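Local coordinates for vacuolar protein sorting 29 (Cryptosporidium parvum, PDB 2A22), which probably serves as a subunit of the retromer complex in vacuolar and endosomal protein sorting, built on a calcineurin-like metallophosphoesterase fold, at residues D26-P37 / I56-S67; L162-T170 / A180-A188. One frame throughout, in Å; residues are numbered along the deposited sequence.

Contact 1: residues D26-P37 / I56-S67; sequences DLVLLIGDLKIP and INYVLCTGNVCS
Leu27 O takes two backbone donors from segment 56-67: Asn57 N at 3.0 Å, lying in the carbonyl plane, and Tyr58 N, a weak bond. The Asn57 amide answers in kind. Its CG stands between the backbone N and the carbonyl carbon (chi1 69°). Asn57 OD1 thereby comes to 2.9 Å from Leu27 N, and Asn57 ND2 to 3.0 Å from Asp26 OD1. That carboxylate is nearly coplanar with the amide, 10° apart, and accepts through its anti lone pair while the same OD1 also lies at the edge of the Tyr58 ring. Onward the pairing is regular and parallel, as expected of the beta-alpha-beta unit 26-31, 48-52, 58-61: Leu60 N to Leu29 O measures 2.8 Å at 166°. Leu30 and Leu60 run side by side on one face, Leu30 CD2 to Leu60 CD1 3.9 Å, whereas Leu29 and Val59 do so on the other. Past the strands, Asp33 N still reaches Gly63 O at 2.8 Å and Lys35 N reaches Asn64 O at 2.8 Å. Backbone pairing thus carries the two loops on together, while the buried side chains are satisfied by outside partners: Asn64 ND2 bonds Asp87 OD1, with Asp33 OD1 a weak second acceptor, and Asp33 OD2 accepts from His149 N.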
ATOM      1  N   ASP A  26      13.311  -9.425  -2.439  1.00 20.55           N
ATOM      2  CA  ASP A  26      12.436  -8.450  -3.040  1.00 18.03           C
ATOM      3  C   ASP A  26      12.211  -7.382  -2.009  1.00 17.31           C
ATOM      4  O   ASP A  26      12.113  -7.691  -0.819  1.00 17.75           O
ATOM      5  CB  ASP A  26      11.105  -9.111  -3.405  1.00 16.03           C
ATOM      6  CG  ASP A  26      11.266 -10.226  -4.456  1.00 19.44           C
ATOM      7  OD1 ASP A  26      11.529  -9.909  -5.623  1.00 19.25           O
ATOM      8  OD2 ASP A  26      11.128 -11.418  -4.116  1.00 20.50           O
ATOM      9  N   LEU A  27      12.076  -6.136  -2.462  1.00 16.63           N
ATOM     10  CA  LEU A  27      11.721  -5.047  -1.565  1.00 17.38           C
ATOM     11  C   LEU A  27      10.456  -4.389  -2.102  1.00 16.32           C
ATOM     12  O   LEU A  27      10.429  -3.862  -3.216  1.00 17.47           O
ATOM     13  CB  LEU A  27      12.895  -4.043  -1.389  1.00 17.95           C
ATOM     14  CG  LEU A  27      12.677  -2.908  -0.383  1.00 14.35           C
ATOM     15  CD1 LEU A  27      12.552  -3.427   1.061  1.00 11.91           C
ATOM     16  CD2 LEU A  27      13.831  -1.869  -0.487  1.00 15.84           C
ATOM     17  N   VAL A  28       9.399  -4.465  -1.311  1.00 14.75           N
ATOM     18  CA  VAL A  28       8.073  -4.075  -1.761  1.00 15.96           C
ATOM     19  C   VAL A  28       7.600  -2.822  -1.043  1.00 17.10           C
ATOM     20  O   VAL A  28       7.516  -2.813   0.199  1.00 16.70           O
ATOM     21  CB  VAL A  28       7.014  -5.198  -1.510  1.00 16.92           C
ATOM     22  CG1 VAL A  28       5.744  -4.863  -2.284  1.00 14.31           C
ATOM     23  CG2 VAL A  28       7.554  -6.558  -1.933  1.00 15.45           C
ATOM     24  N   LEU A  29       7.291  -1.782  -1.828  1.00 16.81           N
ATOM     25  CA  LEU A  29       6.732  -0.552  -1.293  1.00 17.10           C
ATOM     26  C   LEU A  29       5.205  -0.683  -1.206  1.00 15.39           C
ATOM     27  O   LEU A  29       4.545  -0.991  -2.190  1.00 16.65           O
ATOM     28  CB  LEU A  29       7.160   0.664  -2.144  1.00 17.11           C
ATOM     29  CG  LEU A  29       6.394   1.981  -1.885  1.00 17.52           C
ATOM     30  CD1 LEU A  29       6.670   2.507  -0.457  1.00 13.36           C
ATOM     31  CD2 LEU A  29       6.753   3.055  -2.946  1.00 20.77           C
ATOM     32  N   LEU A  30       4.666  -0.476  -0.010  1.00 16.54           N
ATOM     33  CA  LEU A  30       3.210  -0.488   0.233  1.00 16.07           C
ATOM     34  C   LEU A  30       2.797   0.933   0.566  1.00 16.40           C
ATOM     35  O   LEU A  30       3.325   1.539   1.518  1.00 17.02           O
ATOM     36  CB  LEU A  30       2.854  -1.441   1.381  1.00 14.45           C
ATOM     37  CG  LEU A  30       3.557  -2.818   1.356  1.00 14.27           C
ATOM     38  CD1 LEU A  30       3.174  -3.671   2.566  1.00 11.65           C
ATOM     39  CD2 LEU A  30       3.181  -3.546   0.066  1.00  9.50           C
ATOM     40  N   ILE A  31       1.879   1.479  -0.235  1.00 14.68           N
ATOM     41  CA  ILE A  31       1.615   2.919  -0.220  1.00 13.98           C
ATOM     42  C   ILE A  31       0.203   3.172  -0.773  1.00 16.77           C
ATOM     43  O   ILE A  31      -0.308   2.378  -1.577  1.00 18.40           O
ATOM     44  CB  ILE A  31       2.764   3.668  -0.990  1.00 13.17           C
ATOM     45  CG1 ILE A  31       2.810   5.143  -0.622  1.00 14.41           C
ATOM     46  CG2 ILE A  31       2.757   3.342  -2.540  1.00 11.42           C
ATOM     47  CD1 ILE A  31       4.012   5.895  -1.192  1.00 13.81           C
ATOM     48  N   GLY A  32      -0.472   4.210  -0.290  1.00 14.76           N
ATOM     49  CA  GLY A  32      -1.730   4.612  -0.904  1.00 13.77           C
ATOM     50  C   GLY A  32      -2.407   5.790  -0.200  1.00 16.39           C
ATOM     51  O   GLY A  32      -1.818   6.437   0.678  1.00 12.62           O
ATOM     52  N   ASP A  33      -3.635   6.091  -0.631  1.00 14.85           N
ATOM     53  CA  ASP A  33      -4.471   7.114   0.014  1.00 14.65           C
ATOM     54  C   ASP A  33      -3.724   8.433   0.069  1.00 14.64           C
ATOM     55  O   ASP A  33      -3.686   9.092   1.131  1.00 15.96           O
ATOM     56  CB  ASP A  33      -4.890   6.631   1.407  1.00 12.16           C
ATOM     57  CG  ASP A  33      -5.924   5.512   1.327  1.00 19.85           C
ATOM     58  OD1 ASP A  33      -6.951   5.721   0.643  1.00 19.17           O
ATOM     59  OD2 ASP A  33      -5.711   4.434   1.915  1.00 19.75           O
ATOM     60  N   LEU A  34      -3.097   8.763  -1.068  1.00 13.06           N
ATOM     61  CA  LEU A  34      -2.418  10.035  -1.303  1.00 13.24           C
ATOM     62  C   LEU A  34      -3.426  11.160  -1.354  1.00 14.06           C
ATOM     63  O   LEU A  34      -3.218  12.204  -0.738  1.00 14.18           O
ATOM     64  CB  LEU A  34      -1.608  10.013  -2.614  1.00  8.80           C
ATOM     65  CG  LEU A  34      -0.258   9.276  -2.645  1.00 16.50           C
ATOM     66  CD1 LEU A  34      -0.388   7.742  -2.486  1.00 14.53           C
ATOM     67  CD2 LEU A  34       0.448   9.604  -3.972  1.00 17.11           C
ATOM     68  N   LYS A  35      -4.511  10.945  -2.088  1.00 13.97           N
ATOM     69  CA  LYS A  35      -5.582  11.944  -2.187  1.00 16.80           C
ATOM     70  C   LYS A  35      -5.070  13.315  -2.660  1.00 15.36           C
ATOM     71  O   LYS A  35      -5.512  14.360  -2.185  1.00 15.02           O
ATOM     72  CB  LYS A  35      -6.355  12.046  -0.864  1.00 16.05           C
ATOM     73  CG  LYS A  35      -7.267  10.867  -0.697  1.00 21.27           C
ATOM     74  CD  LYS A  35      -7.873  10.767   0.670  1.00 21.34           C
ATOM     75  CE  LYS A  35      -8.390   9.333   0.837  1.00 31.70           C
ATOM     76  NZ  LYS A  35      -9.410   9.178   1.887  1.00 28.04           N
ATOM     77  N   ILE A  36      -4.117  13.278  -3.583  1.00 16.55           N
ATOM     78  CA  ILE A  36      -3.611  14.469  -4.272  1.00 17.34           C
ATOM     79  C   ILE A  36      -4.453  14.660  -5.527  1.00 18.60           C
ATOM     80  O   ILE A  36      -4.703  13.682  -6.238  1.00 15.37           O
ATOM     81  CB  ILE A  36      -2.100  14.297  -4.668  1.00 18.30           C
ATOM     82  CG1 ILE A  36      -1.245  14.042  -3.419  1.00 16.52           C
ATOM     83  CG2 ILE A  36      -1.593  15.512  -5.366  1.00 15.25           C
ATOM     84  CD1 ILE A  36       0.214  13.750  -3.720  1.00 15.09           C
ATOM     85  N   PRO A  37      -4.905  15.910  -5.802  1.00 20.30           N
ATOM     86  CA  PRO A  37      -4.669  17.187  -5.073  1.00 20.53           C
ATOM     87  C   PRO A  37      -5.727  17.555  -4.003  1.00 20.91           C
ATOM     88  O   PRO A  37      -5.544  18.542  -3.270  1.00 23.82           O
ATOM     89  CB  PRO A  37      -4.696  18.211  -6.205  1.00 20.46           C
ATOM     90  CG  PRO A  37      -5.836  17.658  -7.106  1.00 21.82           C
ATOM     91  CD  PRO A  37      -5.759  16.130  -6.993  1.00 19.76           C
ATOM     92  N   ILE A  56      13.915  -0.930  -4.346  1.00 21.84           N
ATOM     93  CA  ILE A  56      12.482  -1.232  -4.465  1.00 19.27           C
ATOM     94  C   ILE A  56      12.237  -1.856  -5.833  1.00 19.56           C
ATOM     95  O   ILE A  56      12.513  -1.214  -6.856  1.00 18.31           O
ATOM     96  CB  ILE A  56      11.617   0.028  -4.294  1.00 17.53           C
ATOM     97  CG1 ILE A  56      11.737   0.572  -2.866  1.00 16.71           C
ATOM     98  CG2 ILE A  56      10.149  -0.266  -4.674  1.00 15.35           C
ATOM     99  CD1 ILE A  56      11.254   2.007  -2.729  1.00 18.79           C
ATOM    100  N   ASN A  57      11.740  -3.099  -5.850  1.00 16.82           N
ATOM    101  CA  ASN A  57      11.453  -3.768  -7.115  1.00 17.52           C
ATOM    102  C   ASN A  57       9.971  -4.146  -7.275  1.00 17.14           C
ATOM    103  O   ASN A  57       9.602  -4.795  -8.253  1.00 18.34           O
ATOM    104  CB  ASN A  57      12.397  -4.976  -7.364  1.00 14.30           C
ATOM    105  CG  ASN A  57      12.135  -6.117  -6.408  1.00 15.83           C
ATOM    106  OD1 ASN A  57      11.695  -5.903  -5.282  1.00 17.72           O
ATOM    107  ND2 ASN A  57      12.350  -7.345  -6.865  1.00 16.34           N
ATOM    108  N   TYR A  58       9.145  -3.728  -6.310  1.00 18.93           N
ATOM    109  CA  TYR A  58       7.678  -3.865  -6.365  1.00 19.10           C
ATOM    110  C   TYR A  58       7.009  -2.722  -5.614  1.00 19.98           C
ATOM    111  O   TYR A  58       7.487  -2.295  -4.580  1.00 19.96           O
ATOM    112  CB  TYR A  58       7.200  -5.163  -5.726  1.00 20.00           C
ATOM    113  CG  TYR A  58       7.416  -6.413  -6.542  1.00 21.55           C
ATOM    114  CD1 TYR A  58       8.631  -7.113  -6.464  1.00 21.36           C
ATOM    115  CD2 TYR A  58       6.396  -6.913  -7.373  1.00 22.63           C
ATOM    116  CE1 TYR A  58       8.852  -8.291  -7.204  1.00 21.05           C
ATOM    117  CE2 TYR A  58       6.602  -8.085  -8.127  1.00 23.22           C
ATOM    118  CZ  TYR A  58       7.836  -8.765  -8.029  1.00 20.69           C
ATOM    119  OH  TYR A  58       8.055  -9.914  -8.757  1.00 20.98           O
ATOM    120  N   VAL A  59       5.901  -2.235  -6.165  1.00 20.26           N
ATOM    121  CA  VAL A  59       5.074  -1.240  -5.532  1.00 17.04           C
ATOM    122  C   VAL A  59       3.686  -1.821  -5.551  1.00 17.29           C
ATOM    123  O   VAL A  59       3.217  -2.202  -6.601  1.00 16.55           O
ATOM    124  CB  VAL A  59       5.050   0.107  -6.315  1.00 16.95           C
ATOM    125  CG1 VAL A  59       4.065   1.124  -5.658  1.00 13.10           C
ATOM    126  CG2 VAL A  59       6.432   0.711  -6.414  1.00 13.56           C
ATOM    127  N   LEU A  60       3.054  -1.922  -4.374  1.00 16.83           N
ATOM    128  CA  LEU A  60       1.641  -2.289  -4.269  1.00 16.93           C
ATOM    129  C   LEU A  60       0.856  -1.124  -3.689  1.00 15.58           C
ATOM    130  O   LEU A  60       0.970  -0.777  -2.513  1.00 14.82           O
ATOM    131  CB  LEU A  60       1.443  -3.558  -3.445  1.00 17.76           C
ATOM    132  CG  LEU A  60       2.338  -4.746  -3.830  1.00 21.24           C
ATOM    133  CD1 LEU A  60       2.132  -5.890  -2.823  1.00 14.32           C
ATOM    134  CD2 LEU A  60       2.079  -5.187  -5.254  1.00 21.31           C
ATOM    135  N   CYS A  61       0.077  -0.494  -4.540  1.00 17.68           N
ATOM    136  CA  CYS A  61      -0.579   0.752  -4.171  1.00 15.34           C
ATOM    137  C   CYS A  61      -2.050   0.523  -3.913  1.00 16.03           C
ATOM    138  O   CYS A  61      -2.751  -0.014  -4.770  1.00 17.44           O
ATOM    139  CB  CYS A  61      -0.386   1.796  -5.268  1.00 18.78           C
ATOM    140  SG  CYS A  61      -1.284   3.328  -4.920  1.00 17.77           S
ATOM    141  N   THR A  62      -2.513   0.949  -2.733  1.00 16.81           N
ATOM    142  CA  THR A  62      -3.872   0.655  -2.260  1.00 18.08           C
ATOM    143  C   THR A  62      -4.975   1.541  -2.888  1.00 18.71           C
ATOM    144  O   THR A  62      -6.157   1.365  -2.584  1.00 18.29           O
ATOM    145  CB  THR A  62      -3.941   0.740  -0.739  1.00 17.17           C
ATOM    146  OG1 THR A  62      -3.401   2.014  -0.305  1.00 19.09           O
ATOM    147  CG2 THR A  62      -3.135  -0.454  -0.119  1.00 12.30           C
ATOM    148  N   GLY A  63      -4.583   2.460  -3.761  1.00 15.43           N
ATOM    149  CA  GLY A  63      -5.534   3.321  -4.435  1.00 17.33           C
ATOM    150  C   GLY A  63      -5.650   4.702  -3.814  1.00 17.64           C
ATOM    151  O   GLY A  63      -4.844   5.086  -2.947  1.00 16.63           O
ATOM    152  N   ASN A  64      -6.656   5.450  -4.262  1.00 15.64           N
ATOM    153  CA  ASN A  64      -6.750   6.879  -3.938  1.00 16.53           C
ATOM    154  C   ASN A  64      -5.449   7.661  -4.138  1.00 15.89           C
ATOM    155  O   ASN A  64      -5.058   8.495  -3.301  1.00 16.68           O
ATOM    156  CB  ASN A  64      -7.369   7.098  -2.556  1.00 14.92           C
ATOM    157  CG  ASN A  64      -8.865   6.935  -2.581  1.00 16.11           C
ATOM    158  OD1 ASN A  64      -9.461   6.835  -3.656  1.00 18.79           O
ATOM    159  ND2 ASN A  64      -9.487   6.895  -1.410  1.00 21.13           N
ATOM    160  N   VAL A  65      -4.765   7.340  -5.235  1.00 15.18           N
ATOM    161  CA  VAL A  65      -3.675   8.171  -5.756  1.00 16.85           C
ATOM    162  C   VAL A  65      -4.247   9.522  -6.220  1.00 18.67           C
ATOM    163  O   VAL A  65      -3.669  10.566  -5.925  1.00 17.95           O
ATOM    164  CB  VAL A  65      -2.967   7.472  -6.928  1.00 16.82           C
ATOM    165  CG1 VAL A  65      -1.890   8.368  -7.515  1.00 17.49           C
ATOM    166  CG2 VAL A  65      -2.383   6.121  -6.469  1.00 15.84           C
ATOM    167  N   CYS A  66      -5.381   9.460  -6.948  1.00 17.97           N
ATOM    168  CA  CYS A  66      -6.212  10.617  -7.360  1.00 17.02           C
ATOM    169  C   CYS A  66      -5.606  11.563  -8.395  1.00 17.31           C
ATOM    170  O   CYS A  66      -6.334  12.249  -9.111  1.00 18.55           O
ATOM    171  CB  CYS A  66      -6.693  11.418  -6.138  1.00 18.67           C
ATOM    172  SG  CYS A  66      -7.675  10.468  -4.952  1.00 17.13           S
ATOM    173  N   SER A  67      -4.281  11.604  -8.465  1.00 18.41           N
ATOM    174  CA  SER A  67      -3.561  12.499  -9.367  1.00 18.85           C
ATOM    175  C   SER A  67      -2.801  11.699 -10.417  1.00 19.40           C
ATOM    176  O   SER A  67      -1.941  10.848 -10.078  1.00 18.99           O
ATOM    177  CB  SER A  67      -2.561  13.351  -8.569  1.00 18.22           C
ATOM    178  OG  SER A  67      -1.583  13.910  -9.421  1.00 20.14           O
TER
HETATM  179  O   HOH W   1      -3.503   3.072   1.979  1.00 18.27           O

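Contact 2: residues L162-T170 / A180-A188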
ATOM      1  N   LEU A 162      -0.959 -12.368   7.103  1.00 22.37           N
ATOM      2  CA  LEU A 162      -0.517 -11.044   7.503  1.00 21.35           C
ATOM      3  C   LEU A 162      -1.393  -9.963   6.861  1.00 21.32           C
ATOM      4  O   LEU A 162      -1.638 -10.005   5.649  1.00 22.81           O
ATOM      5  CB  LEU A 162       0.959 -10.877   7.157  1.00 21.32           C
ATOM      6  CG  LEU A 162       1.741  -9.640   7.607  1.00 25.13           C
ATOM      7  CD1 LEU A 162       1.804  -9.513   9.147  1.00 23.87           C
ATOM      8  CD2 LEU A 162       3.146  -9.665   7.014  1.00 22.12           C
ATOM      9  N   PHE A 163      -1.893  -9.034   7.685  1.00 19.65           N
ATOM     10  CA  PHE A 163      -2.809  -7.951   7.255  1.00 17.69           C
ATOM     11  C   PHE A 163      -2.171  -6.586   7.456  1.00 17.17           C
ATOM     12  O   PHE A 163      -1.847  -6.206   8.590  1.00 19.25           O
ATOM     13  CB  PHE A 163      -4.132  -8.029   8.021  1.00 19.41           C
ATOM     14  CG  PHE A 163      -4.847  -9.333   7.833  1.00 22.68           C
ATOM     15  CD1 PHE A 163      -5.797  -9.483   6.819  1.00 26.20           C
ATOM     16  CD2 PHE A 163      -4.526 -10.433   8.620  1.00 22.59           C
ATOM     17  CE1 PHE A 163      -6.443 -10.718   6.608  1.00 26.78           C
ATOM     18  CE2 PHE A 163      -5.163 -11.667   8.418  1.00 28.59           C
ATOM     19  CZ  PHE A 163      -6.121 -11.804   7.406  1.00 23.61           C
ATOM     20  N   LEU A 164      -1.945  -5.874   6.352  1.00 16.20           N
ATOM     21  CA  LEU A 164      -1.208  -4.604   6.379  1.00 13.78           C
ATOM     22  C   LEU A 164      -2.077  -3.483   5.811  1.00 15.53           C
ATOM     23  O   LEU A 164      -2.834  -3.701   4.849  1.00 15.02           O
ATOM     24  CB  LEU A 164       0.081  -4.737   5.561  1.00 14.44           C
ATOM     25  CG  LEU A 164       0.948  -5.988   5.887  1.00 15.89           C
ATOM     26  CD1 LEU A 164       2.083  -6.155   4.935  1.00  9.87           C
ATOM     27  CD2 LEU A 164       1.504  -5.884   7.302  1.00  8.68           C
ATOM     28  N   ASN A 165      -1.972  -2.302   6.407  1.00 11.49           N
ATOM     29  CA  ASN A 165      -2.591  -1.089   5.865  1.00 15.53           C
ATOM     30  C   ASN A 165      -1.527  -0.033   6.011  1.00 14.05           C
ATOM     31  O   ASN A 165      -1.148   0.275   7.128  1.00 16.68           O
ATOM     32  CB  ASN A 165      -3.867  -0.706   6.647  1.00 14.78           C
ATOM     33  CG  ASN A 165      -4.580   0.538   6.098  1.00 16.59           C
ATOM     34  OD1 ASN A 165      -3.955   1.453   5.544  1.00 19.19           O
ATOM     35  ND2 ASN A 165      -5.914   0.585   6.290  1.00 14.75           N
ATOM     36  N   PRO A 166      -0.997   0.463   4.881  1.00 12.74           N
ATOM     37  CA  PRO A 166       0.120   1.384   4.901  1.00 14.25           C
ATOM     38  C   PRO A 166      -0.277   2.798   5.318  1.00 16.49           C
ATOM     39  O   PRO A 166       0.601   3.647   5.476  1.00 16.55           O
ATOM     40  CB  PRO A 166       0.611   1.349   3.450  1.00 14.58           C
ATOM     41  CG  PRO A 166      -0.592   1.118   2.663  1.00 14.24           C
ATOM     42  CD  PRO A 166      -1.400   0.144   3.495  1.00 12.51           C
ATOM     43  N   GLY A 167      -1.580   3.025   5.555  1.00 16.59           N
ATOM     44  CA  GLY A 167      -2.088   4.335   5.935  1.00 15.10           C
ATOM     45  C   GLY A 167      -2.103   5.294   4.763  1.00 16.57           C
ATOM     46  O   GLY A 167      -1.990   4.872   3.583  1.00 15.97           O
ATOM     47  N   THR A 168      -2.254   6.581   5.076  1.00 15.39           N
ATOM     48  CA  THR A 168      -2.211   7.635   4.028  1.00 14.19           C
ATOM     49  C   THR A 168      -0.776   8.100   3.846  1.00 14.80           C
ATOM     50  O   THR A 168      -0.140   8.531   4.804  1.00 15.02           O
ATOM     51  CB  THR A 168      -3.127   8.859   4.370  1.00 13.14           C
ATOM     52  OG1 THR A 168      -2.789   9.947   3.518  1.00 13.85           O
ATOM     53  CG2 THR A 168      -2.993   9.308   5.859  1.00 12.19           C
ATOM     54  N   ALA A 169      -0.251   8.003   2.630  1.00 14.46           N
ATOM     55  CA  ALA A 169       1.120   8.430   2.352  1.00 16.09           C
ATOM     56  C   ALA A 169       1.340   9.938   2.552  1.00 17.08           C
ATOM     57  O   ALA A 169       2.467  10.382   2.719  1.00 18.81           O
ATOM     58  CB  ALA A 169       1.481   8.079   0.906  1.00 15.71           C
ATOM     59  N   THR A 170       0.277  10.726   2.399  1.00 17.79           N
ATOM     60  CA  THR A 170       0.379  12.202   2.405  1.00 17.83           C
ATOM     61  C   THR A 170      -0.065  12.842   3.736  1.00 17.92           C
ATOM     62  O   THR A 170       0.209  14.017   3.988  1.00 17.15           O
ATOM     63  CB  THR A 170      -0.468  12.833   1.264  1.00 15.97           C
ATOM     64  OG1 THR A 170      -1.841  12.387   1.350  1.00 17.49           O
ATOM     65  CG2 THR A 170       0.127  12.483  -0.099  1.00 15.60           C
ATOM     66  N   ALA A 180      -4.320  11.130  11.074  1.00 24.41           N
ATOM     67  CA  ALA A 180      -3.352  10.077  10.771  1.00 22.97           C
ATOM     68  C   ALA A 180      -2.119  10.761  10.185  1.00 22.49           C
ATOM     69  O   ALA A 180      -2.227  11.714   9.401  1.00 18.35           O
ATOM     70  CB  ALA A 180      -3.918   9.097   9.789  1.00 19.01           C
ATOM     71  N   PRO A 181      -0.928  10.310  10.599  1.00 23.46           N
ATOM     72  CA  PRO A 181       0.281  10.938  10.052  1.00 21.22           C
ATOM     73  C   PRO A 181       0.527  10.417   8.643  1.00 18.59           C
ATOM     74  O   PRO A 181      -0.063   9.393   8.283  1.00 18.31           O
ATOM     75  CB  PRO A 181       1.376  10.473  11.017  1.00 20.81           C
ATOM     76  CG  PRO A 181       0.914   9.149  11.491  1.00 24.90           C
ATOM     77  CD  PRO A 181      -0.616   9.254  11.585  1.00 24.08           C
ATOM     78  N   PRO A 182       1.363  11.122   7.836  1.00 15.83           N
ATOM     79  CA  PRO A 182       1.844  10.486   6.582  1.00 15.69           C
ATOM     80  C   PRO A 182       2.604   9.199   6.921  1.00 15.61           C
ATOM     81  O   PRO A 182       3.367   9.161   7.905  1.00 16.90           O
ATOM     82  CB  PRO A 182       2.792  11.540   5.967  1.00 14.47           C
ATOM     83  CG  PRO A 182       2.354  12.915   6.662  1.00 16.31           C
ATOM     84  CD  PRO A 182       1.909  12.487   8.043  1.00 14.76           C
ATOM     85  N   SER A 183       2.360   8.139   6.164  1.00 16.02           N
ATOM     86  CA  SER A 183       3.027   6.845   6.415  1.00 17.65           C
ATOM     87  C   SER A 183       3.076   5.997   5.153  1.00 17.79           C
ATOM     88  O   SER A 183       2.351   6.269   4.188  1.00 17.71           O
ATOM     89  CB  SER A 183       2.321   6.055   7.529  1.00 16.37           C
ATOM     90  OG  SER A 183       0.966   5.757   7.159  1.00 13.99           O
ATOM     91  N   PHE A 184       3.944   4.979   5.179  1.00 16.42           N
ATOM     92  CA  PHE A 184       4.029   3.944   4.161  1.00 15.10           C
ATOM     93  C   PHE A 184       4.816   2.778   4.784  1.00 16.87           C
ATOM     94  O   PHE A 184       5.313   2.885   5.921  1.00 14.04           O
ATOM     95  CB  PHE A 184       4.688   4.466   2.864  1.00 11.26           C
ATOM     96  CG  PHE A 184       6.160   4.821   3.022  1.00 18.10           C
ATOM     97  CD1 PHE A 184       7.161   3.852   2.836  1.00 15.28           C
ATOM     98  CD2 PHE A 184       6.538   6.119   3.354  1.00 16.38           C
ATOM     99  CE1 PHE A 184       8.518   4.177   2.973  1.00 17.23           C
ATOM    100  CE2 PHE A 184       7.877   6.458   3.514  1.00 15.35           C
ATOM    101  CZ  PHE A 184       8.879   5.482   3.307  1.00 17.85           C
ATOM    102  N   MET A 185       4.934   1.685   4.032  1.00 15.90           N
ATOM    103  CA  MET A 185       5.703   0.524   4.464  1.00 15.00           C
ATOM    104  C   MET A 185       6.675   0.070   3.386  1.00 15.20           C
ATOM    105  O   MET A 185       6.403   0.173   2.184  1.00 14.00           O
ATOM    106  CB  MET A 185       4.777  -0.634   4.807  1.00 13.36           C
ATOM    107  CG  MET A 185       3.866  -0.343   5.974  1.00 15.07           C
ATOM    108  SD  MET A 185       2.667  -1.642   6.114  1.00 15.30           S
ATOM    109  CE  MET A 185       1.843  -1.107   7.606  1.00 12.22           C
ATOM    110  N   LEU A 186       7.816  -0.432   3.825  1.00 16.88           N
ATOM    111  CA  LEU A 186       8.718  -1.117   2.917  1.00 17.16           C
ATOM    112  C   LEU A 186       8.897  -2.511   3.483  1.00 16.58           C
ATOM    113  O   LEU A 186       9.238  -2.661   4.650  1.00 18.44           O
ATOM    114  CB  LEU A 186      10.031  -0.352   2.758  1.00 14.68           C
ATOM    115  CG  LEU A 186       9.992   0.885   1.840  1.00 17.06           C
ATOM    116  CD1 LEU A 186      11.187   1.806   2.086  1.00 14.99           C
ATOM    117  CD2 LEU A 186       9.992   0.446   0.382  1.00 14.68           C
ATOM    118  N   MET A 187       8.590  -3.526   2.672  1.00 17.41           N
ATOM    119  CA  MET A 187       8.542  -4.919   3.128  1.00 16.61           C
ATOM    120  C   MET A 187       9.624  -5.717   2.398  1.00 18.19           C
ATOM    121  O   MET A 187       9.562  -5.879   1.157  1.00 18.58           O
ATOM    122  CB  MET A 187       7.142  -5.520   2.832  1.00 18.24           C
ATOM    123  CG  MET A 187       6.952  -6.993   3.281  1.00 17.02           C
ATOM    124  SD  MET A 187       5.269  -7.588   3.065  1.00 20.11           S
ATOM    125  CE  MET A 187       4.722  -7.539   4.730  1.00 35.88           C
ATOM    126  N   ALA A 188      10.617  -6.206   3.140  1.00 16.50           N
ATOM    127  CA  ALA A 188      11.670  -7.026   2.531  1.00 14.65           C
ATOM    128  C   ALA A 188      11.239  -8.482   2.620  1.00 17.70           C
ATOM    129  O   ALA A 188      10.951  -8.992   3.712  1.00 15.86           O
ATOM    130  CB  ALA A 188      13.006  -6.845   3.232  1.00 14.42           C
TER
HETATM  131  O   HOH W   2       0.576   4.862   2.363  1.00 16.00           O
HETATM  132  O   HOH W   3      -1.235   7.083   7.961  1.00 16.80           O
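Met185 CB points from strand 183-188 toward segment 162-170, in the facing sheet. Met185 CG, anti to the carbonyl carbon (chi1 -64°), stands 4.5 Å from Pro166 CB. Met185 SD lies 4.1 Å from both Leu164 CB and Pro166 CA, and the extended chain carries Met185 CE to 3.3 Å from Asn165 O. Met187 reaches toward Leu162, although its methyl is doubtfully placed. The two strands belong to different sheets of the alpha-beta-beta-alpha sandwich, their axes 8.7 Å apart at closest approach, and these side chains pack between the layers, with Leu30, Ile144 and Leu196 beside them. An Asx turn, with Asn165 OD1 accepting from Gly167 N, lies where the chain leaves the strand region, and residues 166-170 run on beside 182-184, where contact becomes polar. Ser183 OG, placed between its backbone N and carbonyl carbon (chi1 61°), donates to Pro166 O at 2.7 Å, from 24° out of the carbonyl plane. Ser183 N donates to Thr168 O at 2.9 Å. One water accepts from Thr168 N and donates to both Pro181 O and Ser183 OG; a second bridges Gly167 O and Ser183 O. At the far end Pro182 CB rests against Ala169 O, 3.5 Å away.

Overall arrangement
Contact 1 pairs strands within one sheet, whereas contact 2 joins that sheet to its partner; strands 26-31 and 183-190 are neighbours, and the contact centres lie about 9 Å apart. Their loops meet directly: Thr170 OG1 is 2.5 Å from Leu34 O and Thr168 OG1 is 2.7 Å from Asp33 O, both probable hydrogen bonds, while Pro166 CB packs on Leu30 O at 3.3 Å. This end of the fold probably corresponds to the metal-site region of calcineurin-like phosphoesterases. Asp87, His120 and His149 face a vacant point there, consistent with an empty metal site; Asn64 from contact 1 touches that group, and Asn165 from contact 2 lies near it.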